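HTH-type transcriptional activator ampR (Citrobacter freundii, PDB 3KOS) regulates transcription of the AmpC beta-lactamase gene as a LysR-family DNA-binding protein, whose effector-binding domain is the part in this crystal structure. Local coordinates at residues S84-P89 with A155-F160. Numbering follows the deposited sequence.
Sequences SPLCSP and APVRMF
The backbone N of S84 donates a hydrogen bond to O of A155 over 3.3 Å. A weak return bond runs from A155 N to S84 O at 3.5 Å, which makes S84 and A155 a hydrogen-bonded pair of antiparallel strands. The pairing continues beyond this pair, since L86 bonds with A153 and V157 with L82 through their backbones.

Beside the two backbone bonds, a few apolar contacts join the segments. V157 brings its CG1 methyl against CB of S84 at 3.6 Å; a chi1 of -55°, with CG1 anti to the carbonyl carbon, carries that branch towards S84. The S84 hydroxyl is held elsewhere by a hydrogen bond to the carbonyl O of T175. L86 divides its fork between two neighbours: CD1 lies 4.2 Å from CB of A155, whereas CD2 approaches CG1 of V157 at 4.3 Å. A155 also packs on S139 and L143 of helix 139-147, and its methyl is about 5 Å from a bound MES molecule, probably from the crystallisation liquor.

From V157 the chain turns into a short 3-10 segment, with M159 N bonded to P156 O. Strand 153-156, paired with strand 73-86, is an outermost strand, within this chain, of the mixed sheet that runs through the LysR substrate-binding domain, an alpha-beta sandwich related to the periplasmic binding proteins.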
loop_
_atom_site.group_PDB
_atom_site.type_symbol
_atom_site.label_atom_id
_atom_site.label_comp_id
_atom_site.label_asym_id
_atom_site.label_seq_id
_atom_site.Cartn_x
_atom_site.Cartn_y
_atom_site.Cartn_z
ATOM N N SER A 84 -9.612 -15.257 1.979
ATOM C CA SER A 84 -10.742 -15.477 2.862
ATOM C C SER A 84 -11.108 -14.134 3.497
ATOM O O SER A 84 -10.287 -13.212 3.514
ATOM C CB SER A 84 -10.347 -16.508 3.926
ATOM O OG SER A 84 -11.475 -17.016 4.613
ATOM N N PRO A 85 -12.347 -14.001 3.994
ATOM C CA PRO A 85 -12.714 -12.752 4.663
ATOM C C PRO A 85 -11.830 -12.488 5.875
ATOM O O PRO A 85 -11.432 -13.425 6.562
ATOM C CB PRO A 85 -14.155 -13.006 5.100
ATOM C CG PRO A 85 -14.692 -13.921 4.038
ATOM C CD PRO A 85 -13.530 -14.836 3.691
ATOM N N LEU A 86 -11.525 -11.216 6.104
ATOM C CA LEU A 86 -10.682 -10.800 7.218
ATOM C C LEU A 86 -11.252 -9.511 7.765
ATOM O O LEU A 86 -11.565 -8.610 6.998
ATOM C CB LEU A 86 -9.255 -10.536 6.729
ATOM C CG LEU A 86 -8.483 -11.748 6.211
ATOM C CD1 LEU A 86 -7.242 -11.286 5.458
ATOM C CD2 LEU A 86 -8.104 -12.681 7.361
ATOM N N CYS A 87 -11.380 -9.407 9.089
ATOM C CA CYS A 87 -11.982 -8.217 9.666
ATOM C C CYS A 87 -11.479 -7.972 11.088
ATOM O O CYS A 87 -10.777 -8.809 11.664
ATOM C CB CYS A 87 -13.513 -8.319 9.644
ATOM S SG CYS A 87 -14.126 -9.665 10.687
ATOM N N SER A 88 -11.814 -6.808 11.636
ATOM C CA SER A 88 -11.394 -6.485 12.992
ATOM C C SER A 88 -12.110 -7.404 13.968
ATOM O O SER A 88 -13.196 -7.903 13.668
ATOM C CB SER A 88 -11.714 -5.036 13.328
ATOM O OG SER A 88 -13.114 -4.808 13.327
ATOM N N PRO A 89 -11.504 -7.629 15.143
ATOM C CA PRO A 89 -12.170 -8.430 16.172
ATOM C C PRO A 89 -13.546 -7.861 16.506
ATOM O O PRO A 89 -14.475 -8.620 16.793
ATOM C CB PRO A 89 -11.220 -8.314 17.371
ATOM C CG PRO A 89 -9.874 -8.057 16.761
ATOM C CD PRO A 89 -10.166 -7.173 15.572
ATOM N N ALA A 155 -8.722 -11.153 1.230
ATOM C CA ALA A 155 -7.330 -11.034 0.823
ATOM C C ALA A 155 -6.559 -12.318 1.103
ATOM O O ALA A 155 -7.060 -13.205 1.798
ATOM C CB ALA A 155 -6.674 -9.843 1.541
ATOM N N PRO A 156 -5.338 -12.430 0.556
ATOM C CA PRO A 156 -4.544 -13.643 0.795
ATOM C C PRO A 156 -4.137 -13.773 2.260
ATOM O O PRO A 156 -3.308 -13.009 2.754
ATOM C CB PRO A 156 -3.309 -13.432 -0.080
ATOM C CG PRO A 156 -3.793 -12.561 -1.198
ATOM C CD PRO A 156 -4.746 -11.590 -0.502
ATOM N N VAL A 157 -4.706 -14.753 2.942
ATOM C CA VAL A 157 -4.569 -14.824 4.391
ATOM C C VAL A 157 -3.115 -15.004 4.833
ATOM O O VAL A 157 -2.707 -14.446 5.853
ATOM C CB VAL A 157 -5.447 -15.946 4.998
ATOM C CG1 VAL A 157 -6.898 -15.773 4.575
ATOM C CG2 VAL A 157 -4.957 -17.301 4.573
ATOM N N ARG A 158 -2.349 -15.784 4.081
ATOM C CA ARG A 158 -0.966 -16.072 4.459
ATOM C C ARG A 158 -0.048 -14.845 4.358
ATOM O O ARG A 158 1.092 -14.877 4.837
ATOM C CB ARG A 158 -0.391 -17.235 3.638
HETATM N N MSE A 159 -0.526 -13.780 3.718
HETATM C CA MSE A 159 0.266 -12.551 3.635
HETATM C C MSE A 159 0.023 -11.647 4.838
HETATM O O MSE A 159 0.663 -10.592 4.966
HETATM C CB MSE A 159 -0.023 -11.799 2.331
HETATM C CG MSE A 159 0.388 -12.560 1.083
HETATM SE SE MSE A 159 2.355 -12.771 1.019
HETATM C CE MSE A 159 2.450 -14.717 0.729
ATOM N N PHE A 160 -0.891 -12.055 5.724
ATOM C CA PHE A 160 -1.263 -11.217 6.862
ATOM C C PHE A 160 -1.157 -11.940 8.200
ATOM O O PHE A 160 -1.820 -11.596 9.166
ATOM C CB PHE A 160 -2.634 -10.560 6.625
ATOM C CG PHE A 160 -2.612 -9.611 5.463
ATOM C CD1 PHE A 160 -2.023 -8.360 5.599
ATOM C CD2 PHE A 160 -3.093 -9.994 4.220
ATOM C CE1 PHE A 160 -1.941 -7.487 4.518
ATOM C CE2 PHE A 160 -3.024 -9.119 3.132
ATOM C CZ PHE A 160 -2.451 -7.871 3.282
#